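PDB 1X0U: hypothetical methylmalonyl-CoA decarboxylase alpha subunit from Sulfolobus tokodaii, which is of unknown function but belongs to the carboxyl transferase family of the ClpP/crotonase clan and assembles as a hexamer. Local coordinates for residues P6-E9 and K10-E14; W85-D89 and G90-F94; G339-D342 and I343-D347; A413-A416 and M417-S421. One frame throughout, in Å; residues are numbered along the deposited sequence.

Contact 1 (P6-E9 and K10-E14); sequences PPVE and KLIEE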
ATOM      1  N   PRO A   6     -10.763  56.884   3.126  1.00 60.56           N
ATOM      2  CA  PRO A   6     -11.085  56.330   4.448  1.00 59.69           C
ATOM      3  C   PRO A   6     -12.361  55.498   4.762  1.00 58.00           C
ATOM      4  O   PRO A   6     -12.250  54.297   5.030  1.00 59.06           O
ATOM      5  CB  PRO A   6     -10.938  57.546   5.370  1.00 60.15           C
ATOM      6  CG  PRO A   6     -11.378  58.690   4.512  1.00 60.90           C
ATOM      7  CD  PRO A   6     -10.929  58.351   3.097  1.00 60.92           C
ATOM      8  N   PRO A   7     -13.575  56.097   4.718  1.00 55.08           N
ATOM      9  CA  PRO A   7     -14.758  55.290   5.046  1.00 52.57           C
ATOM     10  C   PRO A   7     -14.955  53.926   4.383  1.00 50.32           C
ATOM     11  O   PRO A   7     -14.825  53.772   3.169  1.00 48.71           O
ATOM     12  CB  PRO A   7     -15.916  56.248   4.771  1.00 52.63           C
ATOM     13  CG  PRO A   7     -15.400  57.087   3.675  1.00 52.89           C
ATOM     14  CD  PRO A   7     -13.997  57.385   4.140  1.00 54.44           C
ATOM     15  N   VAL A   8     -15.278  52.941   5.216  1.00 48.55           N
ATOM     16  CA  VAL A   8     -15.517  51.572   4.774  1.00 46.96           C
ATOM     17  C   VAL A   8     -16.809  51.508   3.956  1.00 45.53           C
ATOM     18  O   VAL A   8     -16.896  50.771   2.974  1.00 44.43           O
ATOM     19  CB  VAL A   8     -15.620  50.611   5.996  1.00 47.41           C
ATOM     20  CG1 VAL A   8     -16.674  51.109   6.971  1.00 47.43           C
ATOM     21  CG2 VAL A   8     -15.953  49.202   5.534  1.00 47.23           C
ATOM     22  N   GLU A   9     -17.804  52.288   4.370  1.00 43.68           N
ATOM     23  CA  GLU A   9     -19.087  52.336   3.676  1.00 42.07           C
ATOM     24  C   GLU A   9     -18.859  52.668   2.202  1.00 39.46           C
ATOM     25  O   GLU A   9     -19.492  52.089   1.317  1.00 38.50           O
ATOM     26  CB  GLU A   9     -20.001  53.390   4.313  1.00 44.70           C
ATOM     27  CG  GLU A   9     -20.435  53.082   5.749  1.00 48.89           C
ATOM     28  CD  GLU A   9     -19.313  53.228   6.781  1.00 51.49           C
ATOM     29  OE1 GLU A   9     -19.549  52.872   7.958  1.00 51.61           O
ATOM     30  OE2 GLU A   9     -18.208  53.701   6.427  1.00 52.62           O
ATOM     31  N   LYS A  10     -17.951  53.606   1.947  1.00 36.35           N
ATOM     32  CA  LYS A  10     -17.618  54.012   0.586  1.00 33.55           C
ATOM     33  C   LYS A  10     -16.818  52.901  -0.089  1.00 31.68           C
ATOM     34  O   LYS A  10     -16.911  52.698  -1.303  1.00 30.26           O
ATOM     35  CB  LYS A  10     -16.795  55.304   0.617  1.00 34.18           C
ATOM     36  CG  LYS A  10     -16.292  55.803  -0.738  1.00 36.63           C
ATOM     37  CD  LYS A  10     -17.392  56.455  -1.583  1.00 39.52           C
ATOM     38  CE  LYS A  10     -18.116  55.451  -2.477  1.00 40.56           C
ATOM     39  NZ  LYS A  10     -17.225  54.854  -3.517  1.00 42.03           N
ATOM     40  N   LEU A  11     -16.033  52.178   0.706  1.00 29.60           N
ATOM     41  CA  LEU A  11     -15.221  51.092   0.179  1.00 28.02           C
ATOM     42  C   LEU A  11     -16.073  49.967  -0.395  1.00 26.47           C
ATOM     43  O   LEU A  11     -15.780  49.458  -1.479  1.00 24.09           O
ATOM     44  CB  LEU A  11     -14.293  50.547   1.267  1.00 26.72           C
ATOM     45  CG  LEU A  11     -13.153  51.481   1.677  1.00 27.07           C
ATOM     46  CD1 LEU A  11     -12.338  50.837   2.785  1.00 26.07           C
ATOM     47  CD2 LEU A  11     -12.275  51.776   0.469  1.00 26.82           C
ATOM     48  N   ILE A  12     -17.128  49.585   0.321  1.00 26.28           N
ATOM     49  CA  ILE A  12     -18.000  48.525  -0.166  1.00 27.21           C
ATOM     50  C   ILE A  12     -18.757  49.001  -1.410  1.00 27.02           C
ATOM     51  O   ILE A  12     -18.928  48.240  -2.364  1.00 25.64           O
ATOM     52  CB  ILE A  12     -18.992  48.030   0.933  1.00 28.38           C
ATOM     53  CG1 ILE A  12     -19.924  49.152   1.370  1.00 32.74           C
ATOM     54  CG2 ILE A  12     -18.214  47.518   2.141  1.00 27.95           C
ATOM     55  CD1 ILE A  12     -20.970  48.715   2.399  1.00 36.37           C
ATOM     56  N   GLU A  13     -19.194  50.260  -1.426  1.00 26.48           N
ATOM     57  CA  GLU A  13     -19.892  50.763  -2.607  1.00 27.18           C
ATOM     58  C   GLU A  13     -18.951  50.682  -3.812  1.00 24.78           C
ATOM     59  O   GLU A  13     -19.383  50.341  -4.918  1.00 23.36           O
ATOM     60  CB  GLU A  13     -20.382  52.208  -2.406  1.00 30.58           C
ATOM     61  CG  GLU A  13     -21.569  52.350  -1.451  1.00 34.89           C
ATOM     62  CD  GLU A  13     -22.112  53.782  -1.379  1.00 39.54           C
ATOM     63  OE1 GLU A  13     -21.319  54.727  -1.156  1.00 40.52           O
ATOM     64  OE2 GLU A  13     -23.342  53.961  -1.536  1.00 41.60           O
ATOM     65  N   GLU A  14     -17.666  50.978  -3.605  1.00 23.24           N
ATOM     66  CA  GLU A  14     -16.704  50.897  -4.708  1.00 24.26           C
ATOM     67  C   GLU A  14     -16.605  49.453  -5.215  1.00 22.74           C
ATOM     68  O   GLU A  14     -16.513  49.212  -6.421  1.00 20.67           O
ATOM     69  CB  GLU A  14     -15.309  51.346  -4.276  1.00 25.36           C
ATOM     70  CG  GLU A  14     -14.294  51.253  -5.411  1.00 30.53           C
ATOM     71  CD  GLU A  14     -12.839  51.249  -4.950  1.00 34.83           C
ATOM     72  OE1 GLU A  14     -11.950  51.451  -5.814  1.00 36.17           O
ATOM     73  OE2 GLU A  14     -12.577  51.033  -3.742  1.00 35.28           O
TER
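V8 and I12 sit one turn apart, and their backbones are joined by a good hydrogen bond. I12 N reaches V8 O at 2.9 Å, while the two CG2 methyls merely brush at 4.4 Å. I12 fits tightly on the side of E9. Its CG1 is wedged between N and the carbonyl carbon (chi1 62°), which drops it to 3.0 Å from E9 O. L11 CG, by contrast, is anti to its carbonyl carbon and lies 3.2 Å from P7 O. This is the opening turn of helix 8-23, with P7 at the N-cap. L11 N also donates to P7 O, on a bent line (N-H...O 139°); K5 NZ shares the same acceptor. V8 N comes too early in the helix for a backbone partner within it and instead donates to N283 OD1 of a second subunit, whose T432 packs on V8 and L11. The solvent side is looser. P7 CG and K10 CB lie side by side at 3.8 Å, after which the lysine chain bends three times and leads away. E13 N makes only a weak bond to E9 O, at 3.3 Å, and E13 CG rests near the same oxygen. The carboxylate of E9 folds back over the N-terminal end of the helix, toward V8; the residue is exposed but has Q279 of the second subunit against it.

Contact 2 (W85-D89 and G90-F94); sequences WGKVD and GRTVF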
ATOM      1  N   TRP A  85     -17.304  27.120  -8.784  1.00 13.02           N
ATOM      2  CA  TRP A  85     -18.089  25.909  -8.597  1.00 13.52           C
ATOM      3  C   TRP A  85     -19.461  26.277  -8.049  1.00 14.30           C
ATOM      4  O   TRP A  85     -19.666  27.386  -7.565  1.00 15.02           O
ATOM      5  CB  TRP A  85     -17.392  24.987  -7.596  1.00 10.45           C
ATOM      6  CG  TRP A  85     -17.608  25.401  -6.157  1.00 12.05           C
ATOM      7  CD1 TRP A  85     -18.623  25.009  -5.339  1.00 11.61           C
ATOM      8  CD2 TRP A  85     -16.812  26.332  -5.391  1.00 11.90           C
ATOM      9  NE1 TRP A  85     -18.517  25.635  -4.110  1.00 14.14           N
ATOM     10  CE2 TRP A  85     -17.417  26.450  -4.117  1.00 11.81           C
ATOM     11  CE3 TRP A  85     -15.657  27.074  -5.660  1.00 10.37           C
ATOM     12  CZ2 TRP A  85     -16.901  27.281  -3.112  1.00 12.12           C
ATOM     13  CZ3 TRP A  85     -15.144  27.903  -4.662  1.00 10.43           C
ATOM     14  CH2 TRP A  85     -15.769  27.998  -3.402  1.00 11.03           C
ATOM     15  N   GLY A  86     -20.378  25.318  -8.118  1.00 14.03           N
ATOM     16  CA  GLY A  86     -21.718  25.495  -7.603  1.00 13.68           C
ATOM     17  C   GLY A  86     -22.377  24.128  -7.439  1.00 15.89           C
ATOM     18  O   GLY A  86     -21.712  23.092  -7.403  1.00 13.95           O
ATOM     19  N   LYS A  87     -23.698  24.127  -7.340  1.00 16.85           N
ATOM     20  CA  LYS A  87     -24.451  22.895  -7.189  1.00 18.76           C
ATOM     21  C   LYS A  87     -25.268  22.673  -8.455  1.00 19.59           C
ATOM     22  O   LYS A  87     -25.838  23.617  -9.006  1.00 19.78           O
ATOM     23  CB  LYS A  87     -25.408  23.000  -5.992  1.00 22.19           C
ATOM     24  CG  LYS A  87     -25.077  22.129  -4.779  1.00 23.85           C
ATOM     25  CD  LYS A  87     -23.778  22.530  -4.123  1.00 27.44           C
ATOM     26  CE  LYS A  87     -23.546  21.771  -2.817  1.00 30.53           C
ATOM     27  NZ  LYS A  87     -24.418  22.241  -1.698  1.00 31.84           N
ATOM     28  N   VAL A  88     -25.282  21.433  -8.936  1.00 18.04           N
ATOM     29  CA  VAL A  88     -26.081  21.060 -10.094  1.00 17.56           C
ATOM     30  C   VAL A  88     -26.899  19.911  -9.511  1.00 17.85           C
ATOM     31  O   VAL A  88     -26.366  18.840  -9.267  1.00 19.14           O
ATOM     32  CB  VAL A  88     -25.237  20.530 -11.284  1.00 16.49           C
ATOM     33  CG1 VAL A  88     -26.157  20.190 -12.443  1.00 16.89           C
ATOM     34  CG2 VAL A  88     -24.220  21.564 -11.728  1.00 14.97           C
ATOM     35  N   ASP A  89     -28.179  20.153  -9.260  1.00 17.87           N
ATOM     36  CA  ASP A  89     -29.056  19.154  -8.658  1.00 18.93           C
ATOM     37  C   ASP A  89     -28.568  18.767  -7.263  1.00 18.44           C
ATOM     38  O   ASP A  89     -28.619  17.605  -6.875  1.00 18.31           O
ATOM     39  CB  ASP A  89     -29.159  17.914  -9.555  1.00 20.07           C
ATOM     40  CG  ASP A  89     -29.965  18.183 -10.816  1.00 20.91           C
ATOM     41  OD1 ASP A  89     -31.116  18.642 -10.687  1.00 24.09           O
ATOM     42  OD2 ASP A  89     -29.453  17.945 -11.929  1.00 22.63           O
ATOM     43  N   GLY A  90     -28.098  19.760  -6.514  1.00 19.63           N
ATOM     44  CA  GLY A  90     -27.617  19.518  -5.161  1.00 17.90           C
ATOM     45  C   GLY A  90     -26.245  18.881  -5.058  1.00 18.38           C
ATOM     46  O   GLY A  90     -25.760  18.619  -3.961  1.00 16.70           O
ATOM     47  N   ARG A  91     -25.612  18.627  -6.198  1.00 19.45           N
ATOM     48  CA  ARG A  91     -24.291  18.011  -6.213  1.00 19.08           C
ATOM     49  C   ARG A  91     -23.251  19.032  -6.651  1.00 18.88           C
ATOM     50  O   ARG A  91     -23.501  19.841  -7.540  1.00 18.74           O
ATOM     51  CB  ARG A  91     -24.285  16.814  -7.168  1.00 19.49           C
ATOM     52  CG  ARG A  91     -25.338  15.761  -6.834  1.00 18.60           C
ATOM     53  CD  ARG A  91     -25.396  14.675  -7.898  1.00 16.20           C
ATOM     54  NE  ARG A  91     -24.171  13.885  -7.962  1.00 11.92           N
ATOM     55  CZ  ARG A  91     -23.857  13.098  -8.985  1.00 13.54           C
ATOM     56  NH1 ARG A  91     -24.680  13.009 -10.030  1.00 11.63           N
ATOM     57  NH2 ARG A  91     -22.743  12.373  -8.955  1.00 10.64           N
ATOM     58  N   THR A  92     -22.079  18.980  -6.035  1.00 17.83           N
ATOM     59  CA  THR A  92     -21.019  19.923  -6.360  1.00 18.20           C
ATOM     60  C   THR A  92     -20.267  19.637  -7.659  1.00 18.15           C
ATOM     61  O   THR A  92     -19.732  18.545  -7.859  1.00 16.88           O
ATOM     62  CB  THR A  92     -19.980  19.999  -5.229  1.00 18.39           C
ATOM     63  OG1 THR A  92     -20.634  20.335  -3.998  1.00 21.34           O
ATOM     64  CG2 THR A  92     -18.935  21.056  -5.543  1.00 20.08           C
ATOM     65  N   VAL A  93     -20.242  20.620  -8.552  1.00 16.19           N
ATOM     66  CA  VAL A  93     -19.496  20.466  -9.788  1.00 17.09           C
ATOM     67  C   VAL A  93     -18.789  21.781 -10.089  1.00 15.10           C
ATOM     68  O   VAL A  93     -19.238  22.851  -9.694  1.00 13.43           O
ATOM     69  CB  VAL A  93     -20.394  20.032 -11.006  1.00 17.10           C
ATOM     70  CG1 VAL A  93     -21.790  19.645 -10.536  1.00 15.78           C
ATOM     71  CG2 VAL A  93     -20.420  21.109 -12.068  1.00 13.53           C
ATOM     72  N   PHE A  94     -17.656  21.678 -10.763  1.00 14.87           N
ATOM     73  CA  PHE A  94     -16.881  22.839 -11.143  1.00 12.42           C
ATOM     74  C   PHE A  94     -17.142  23.145 -12.605  1.00 12.36           C
ATOM     75  O   PHE A  94     -17.573  22.282 -13.372  1.00  8.76           O
ATOM     76  CB  PHE A  94     -15.384  22.585 -10.928  1.00 14.19           C
ATOM     77  CG  PHE A  94     -14.898  22.945  -9.548  1.00 15.77           C
ATOM     78  CD1 PHE A  94     -15.095  22.083  -8.476  1.00 16.65           C
ATOM     79  CD2 PHE A  94     -14.258  24.161  -9.324  1.00 14.17           C
ATOM     80  CE1 PHE A  94     -14.657  22.429  -7.201  1.00 17.54           C
ATOM     81  CE2 PHE A  94     -13.818  24.516  -8.061  1.00 15.58           C
ATOM     82  CZ  PHE A  94     -14.014  23.656  -6.999  1.00 16.42           C
TER
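K87 and G90 touch at the closed end of a beta hairpin, strands 81-88 and 91-98 joined by a type I' turn from V88 to R91. D89 and G90 both have positive phi, as a type I' turn requires. K87 CG lies 3.5 Å from the carbonyl carbon, C, of G90. D51 holds the turn from outside, its carboxylate accepting from the D89 and G90 amides. R91 pairs with V88 through two backbone bonds: V88 N to R91 O is short at 2.8 Å, whereas R91 N to V88 O is longer, 3.2 Å. The guanidinium of R91 leaves the hairpin for L253 O and S255 OG. T92 is next, on the face shared with W85 and K87. K87 CE passes T92 OG1 at 3.5 Å, while K87 NZ goes on to a salt bridge with E503 of a second subunit. V93 exchanges two backbone bonds with G86. On the other face its CG1 is modelled a tight 3.3 Å from V88 CG2, though the V93 rotamer is doubtful. F94 closes the walk: W85 CB stands over the centre of its ring, 3.5 Å from the centroid and 4° off the normal.

Contact 3 (G339-D342 and I343-D347); sequences GSID and IDAAD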
ATOM      1  N   GLY A 339     -25.528  -4.485 -38.620  1.00 12.86           N
ATOM      2  CA  GLY A 339     -24.987  -4.751 -37.297  1.00 11.57           C
ATOM      3  C   GLY A 339     -23.516  -5.116 -37.339  1.00 10.50           C
ATOM      4  O   GLY A 339     -22.907  -5.382 -36.313  1.00  9.37           O
ATOM      5  N   SER A 340     -22.950  -5.154 -38.537  1.00 11.99           N
ATOM      6  CA  SER A 340     -21.541  -5.466 -38.697  1.00 12.33           C
ATOM      7  C   SER A 340     -20.746  -4.376 -37.990  1.00 13.75           C
ATOM      8  O   SER A 340     -21.093  -3.187 -38.068  1.00 12.48           O
ATOM      9  CB  SER A 340     -21.165  -5.500 -40.176  1.00 11.46           C
ATOM     10  OG  SER A 340     -21.946  -6.452 -40.877  1.00 15.45           O
ATOM     11  N   ILE A 341     -19.694  -4.779 -37.291  1.00 12.55           N
ATOM     12  CA  ILE A 341     -18.873  -3.820 -36.580  1.00 16.47           C
ATOM     13  C   ILE A 341     -17.932  -3.165 -37.581  1.00 17.35           C
ATOM     14  O   ILE A 341     -17.532  -3.775 -38.580  1.00 17.68           O
ATOM     15  CB  ILE A 341     -18.113  -4.495 -35.406  1.00 18.57           C
ATOM     16  CG1 ILE A 341     -16.832  -3.728 -35.092  1.00 18.06           C
ATOM     17  CG2 ILE A 341     -17.845  -5.950 -35.731  1.00 22.46           C
ATOM     18  CD1 ILE A 341     -17.068  -2.395 -34.501  1.00 23.18           C
ATOM     19  N   ASP A 342     -17.585  -1.918 -37.295  1.00 16.89           N
ATOM     20  CA  ASP A 342     -16.764  -1.106 -38.176  1.00 16.81           C
ATOM     21  C   ASP A 342     -15.686  -0.314 -37.414  1.00 14.91           C
ATOM     22  O   ASP A 342     -15.686  -0.302 -36.194  1.00 14.64           O
ATOM     23  CB  ASP A 342     -17.724  -0.155 -38.885  1.00 21.62           C
ATOM     24  CG  ASP A 342     -17.076   0.623 -39.951  1.00 23.49           C
ATOM     25  OD1 ASP A 342     -16.332   0.005 -40.741  1.00 26.88           O
ATOM     26  OD2 ASP A 342     -17.324   1.845 -40.001  1.00 25.98           O
ATOM     27  N   ILE A 343     -14.778   0.342 -38.141  1.00 13.67           N
ATOM     28  CA  ILE A 343     -13.718   1.155 -37.524  1.00 11.92           C
ATOM     29  C   ILE A 343     -14.294   2.231 -36.601  1.00 13.03           C
ATOM     30  O   ILE A 343     -13.900   2.354 -35.435  1.00 12.41           O
ATOM     31  CB  ILE A 343     -12.868   1.870 -38.587  1.00 11.99           C
ATOM     32  CG1 ILE A 343     -11.933   0.877 -39.268  1.00 13.72           C
ATOM     33  CG2 ILE A 343     -12.050   2.978 -37.949  1.00 11.46           C
ATOM     34  CD1 ILE A 343     -11.080   1.503 -40.363  1.00 11.24           C
ATOM     35  N   ASP A 344     -15.222   3.020 -37.135  1.00 11.08           N
ATOM     36  CA  ASP A 344     -15.852   4.082 -36.367  1.00 10.90           C
ATOM     37  C   ASP A 344     -16.582   3.525 -35.153  1.00  9.85           C
ATOM     38  O   ASP A 344     -16.483   4.062 -34.053  1.00  9.16           O
ATOM     39  CB  ASP A 344     -16.850   4.852 -37.242  1.00 13.27           C
ATOM     40  CG  ASP A 344     -16.170   5.710 -38.299  1.00 13.61           C
ATOM     41  OD1 ASP A 344     -16.886   6.299 -39.136  1.00 15.75           O
ATOM     42  OD2 ASP A 344     -14.933   5.803 -38.295  1.00 13.55           O
ATOM     43  N   ALA A 345     -17.319   2.442 -35.369  1.00 10.40           N
ATOM     44  CA  ALA A 345     -18.101   1.808 -34.313  1.00 10.08           C
ATOM     45  C   ALA A 345     -17.196   1.211 -33.248  1.00 10.37           C
ATOM     46  O   ALA A 345     -17.477   1.312 -32.054  1.00  9.82           O
ATOM     47  CB  ALA A 345     -18.998   0.737 -34.914  1.00 10.24           C
ATOM     48  N   ALA A 346     -16.108   0.590 -33.678  1.00  9.75           N
ATOM     49  CA  ALA A 346     -15.166   0.017 -32.727  1.00  9.27           C
ATOM     50  C   ALA A 346     -14.649   1.155 -31.832  1.00 10.99           C
ATOM     51  O   ALA A 346     -14.525   0.987 -30.609  1.00 10.92           O
ATOM     52  CB  ALA A 346     -14.009  -0.653 -33.470  1.00  7.21           C
ATOM     53  N   ASP A 347     -14.370   2.317 -32.432  1.00  9.86           N
ATOM     54  CA  ASP A 347     -13.883   3.464 -31.659  1.00 11.49           C
ATOM     55  C   ASP A 347     -14.944   3.961 -30.688  1.00 11.35           C
ATOM     56  O   ASP A 347     -14.682   4.200 -29.515  1.00 11.52           O
ATOM     57  CB  ASP A 347     -13.472   4.622 -32.578  1.00 11.76           C
ATOM     58  CG  ASP A 347     -12.159   4.368 -33.271  1.00 10.39           C
ATOM     59  OD1 ASP A 347     -11.376   3.546 -32.768  1.00 11.30           O
ATOM     60  OD2 ASP A 347     -11.906   4.999 -34.310  1.00 12.65           O
TER
HETATM   61  O   HOH W   1     -15.159   3.139 -40.613  1.00 22.67           O
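A buried helix start is made where I341 and D342 meet A345 and A346, at the end of the loop that leads from strand 325-332 into helix 343-358. D342 is the N-cap residue. Its carbonyl takes an i to i+4 bond, from A346 N to D342 O at 2.7 Å. The carboxylate works through water: with CG anti to the backbone N (chi1 -172°), D342 OD2 accepts from a water at 2.6 Å, and that water takes a weak, long bond from D344 N. The amide of I343 is served from outside, by Q378 OE1. D342 OD2 and D344 OD1 are 4.6 Å apart, a like-charge approach that the amide end of the helix would probably ease. I341 supplies the apolar half. A bend at chi2 (69°) swings its CD1 against the first turn, 3.2 Å from A346 N and 3.7 Å from A345 CB. In the fold, helix 343-358 is the connection of a beta-alpha-beta crossover between the parallel strands 325-332 and 363-369 of a crotonase-like core. Helix 383-396 lies beside it: M390 covers I341, I383 and H386 pack on I343, and K389 forms a salt bridge with D347. I341 also shares backbone bonds with G371 and V373, in the loop that follows strand 363-369.

Contact 4 (A413-A416 and M417-S421); sequences AHIA and MSIKS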
ATOM      1  N   ALA A 413     -16.367 -10.568 -33.993  1.00 12.43           N
ATOM      2  CA  ALA A 413     -17.360  -9.643 -33.470  1.00 10.87           C
ATOM      3  C   ALA A 413     -18.087 -10.275 -32.288  1.00 11.59           C
ATOM      4  O   ALA A 413     -18.577  -9.581 -31.396  1.00 10.30           O
ATOM      5  CB  ALA A 413     -18.337  -9.243 -34.569  1.00  8.78           C
ATOM      6  N   HIS A 414     -18.147 -11.600 -32.278  1.00 11.29           N
ATOM      7  CA  HIS A 414     -18.787 -12.324 -31.181  1.00 10.71           C
ATOM      8  C   HIS A 414     -17.940 -12.084 -29.939  1.00 11.00           C
ATOM      9  O   HIS A 414     -18.442 -11.748 -28.863  1.00 11.75           O
ATOM     10  CB  HIS A 414     -18.827 -13.829 -31.492  1.00 11.09           C
ATOM     11  CG  HIS A 414     -19.160 -14.688 -30.309  1.00 14.28           C
ATOM     12  ND1 HIS A 414     -18.267 -15.590 -29.767  1.00 14.09           N
ATOM     13  CD2 HIS A 414     -20.297 -14.803 -29.579  1.00 12.85           C
ATOM     14  CE1 HIS A 414     -18.839 -16.225 -28.760  1.00 11.88           C
ATOM     15  NE2 HIS A 414     -20.070 -15.766 -28.624  1.00 14.55           N
ATOM     16  N   ILE A 415     -16.638 -12.264 -30.117  1.00 10.09           N
ATOM     17  CA  ILE A 415     -15.663 -12.084 -29.052  1.00  9.88           C
ATOM     18  C   ILE A 415     -15.629 -10.635 -28.605  1.00 10.16           C
ATOM     19  O   ILE A 415     -15.567 -10.347 -27.414  1.00  7.38           O
ATOM     20  CB  ILE A 415     -14.244 -12.487 -29.542  1.00  9.59           C
ATOM     21  CG1 ILE A 415     -14.289 -13.901 -30.112  1.00  5.95           C
ATOM     22  CG2 ILE A 415     -13.233 -12.407 -28.385  1.00  7.94           C
ATOM     23  CD1 ILE A 415     -13.038 -14.301 -30.844  1.00  7.33           C
ATOM     24  N   ALA A 416     -15.693  -9.723 -29.571  1.00 11.30           N
ATOM     25  CA  ALA A 416     -15.636  -8.294 -29.278  1.00 11.91           C
ATOM     26  C   ALA A 416     -16.850  -7.751 -28.535  1.00 11.35           C
ATOM     27  O   ALA A 416     -16.829  -6.615 -28.060  1.00 11.45           O
ATOM     28  CB  ALA A 416     -15.416  -7.501 -30.576  1.00 12.32           C
ATOM     29  N   MET A 417     -17.911  -8.538 -28.424  1.00  9.56           N
ATOM     30  CA  MET A 417     -19.079  -8.037 -27.714  1.00 10.68           C
ATOM     31  C   MET A 417     -19.044  -8.441 -26.246  1.00 10.71           C
ATOM     32  O   MET A 417     -19.944  -8.092 -25.484  1.00 12.01           O
ATOM     33  CB  MET A 417     -20.376  -8.518 -28.380  1.00 12.27           C
ATOM     34  CG  MET A 417     -20.691  -7.819 -29.710  1.00 11.03           C
ATOM     35  SD  MET A 417     -20.695  -6.017 -29.554  1.00 14.91           S
ATOM     36  CE  MET A 417     -22.240  -5.746 -28.650  1.00  9.41           C
ATOM     37  N   SER A 418     -17.986  -9.167 -25.872  1.00 11.28           N
ATOM     38  CA  SER A 418     -17.723  -9.651 -24.508  1.00 11.37           C
ATOM     39  C   SER A 418     -18.176 -11.079 -24.224  1.00 10.27           C
ATOM     40  O   SER A 418     -19.367 -11.345 -24.045  1.00 10.89           O
ATOM     41  CB  SER A 418     -18.332  -8.728 -23.444  1.00 11.76           C
ATOM     42  OG  SER A 418     -18.082  -9.250 -22.137  1.00 14.07           O
ATOM     43  N   ILE A 419     -17.210 -11.989 -24.171  1.00  9.53           N
ATOM     44  CA  ILE A 419     -17.482 -13.392 -23.891  1.00 11.22           C
ATOM     45  C   ILE A 419     -16.761 -13.774 -22.602  1.00 11.47           C
ATOM     46  O   ILE A 419     -15.837 -13.081 -22.180  1.00 12.55           O
ATOM     47  CB  ILE A 419     -17.000 -14.302 -25.032  1.00 10.28           C
ATOM     48  CG1 ILE A 419     -15.493 -14.147 -25.234  1.00 10.69           C
ATOM     49  CG2 ILE A 419     -17.758 -13.966 -26.301  1.00  6.12           C
ATOM     50  CD1 ILE A 419     -14.913 -15.101 -26.285  1.00  9.80           C
ATOM     51  N   LYS A 420     -17.181 -14.866 -21.974  1.00 10.68           N
ATOM     52  CA  LYS A 420     -16.564 -15.286 -20.720  1.00 12.70           C
ATOM     53  C   LYS A 420     -15.038 -15.250 -20.707  1.00 11.41           C
ATOM     54  O   LYS A 420     -14.442 -14.686 -19.795  1.00 10.37           O
ATOM     55  CB  LYS A 420     -17.045 -16.682 -20.327  1.00 13.57           C
ATOM     56  CG  LYS A 420     -18.458 -16.721 -19.757  1.00 15.48           C
ATOM     57  CD  LYS A 420     -18.853 -18.159 -19.426  1.00 17.90           C
ATOM     58  CE  LYS A 420     -20.071 -18.204 -18.530  1.00 20.23           C
ATOM     59  NZ  LYS A 420     -20.405 -19.609 -18.159  1.00 20.51           N
ATOM     60  N   SER A 421     -14.403 -15.831 -21.713  1.00 11.34           N
ATOM     61  CA  SER A 421     -12.950 -15.846 -21.739  1.00 13.10           C
ATOM     62  C   SER A 421     -12.333 -14.448 -21.833  1.00 13.98           C
ATOM     63  O   SER A 421     -11.153 -14.266 -21.531  1.00 14.93           O
ATOM     64  CB  SER A 421     -12.458 -16.709 -22.897  1.00 12.90           C
ATOM     65  OG  SER A 421     -12.929 -16.210 -24.134  1.00 12.11           O
TER
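M417 folds back over A413 at the C-terminal end of a helix beside the C-terminal mixed sheet of a crotonase-like fold, ahead of the loop that leads to strand 426-429. S418, with positive phi, turns the chain out of the helix. Two i to i+3 bonds close this end, M417 N to H414 O at 3.3 Å and S418 N to I415 O at 3.1 Å. From M417, CB lies 3.7 Å from A413 O, and CG comes in to 3.2 Å from that same oxygen. SD then passes A416 O at 4.2 Å. Bends at chi2 (-54°) and chi3 carry CE away from the helix end, and the side chain packs among V330, V367 and M390. I419 returns to the helix from the loop side and has two methyls at work. Its CD1 lies 3.8 Å from I415 CG2, the two chains meeting at a slant. L147 and Y150 of a third subunit pack on H414 and I415, and S421 OG bonds to E148 O of that subunit. The other methyl, I419 CG2, makes a CH-pi contact over one face of the H414 ring, 3.8 Å from its centroid and 22° off the normal.

Contacts 3 and 4 are buried neighbours, with centres about 14 Å apart, and they touch: I341 CG2 packs on A413 CB at 3.5 Å. One begins a helix and the other ends one; helix 383-396 packs against both. Contact 2 is partly buried, in the N-terminal mixed sheet, about 36 Å from contact 3 between centres, and it combines cross-strand pairing with a CH-pi contact between W85 and F94. Contact 1 is a surface contact, about 50 Å from the chain centre, mostly backbone bonding with little side-chain packing within the turn. Contacts 1 and 2 both meet the second subunit, whereas contact 4 packs on the third, which contact 3 reaches only by a long, weak ion pair.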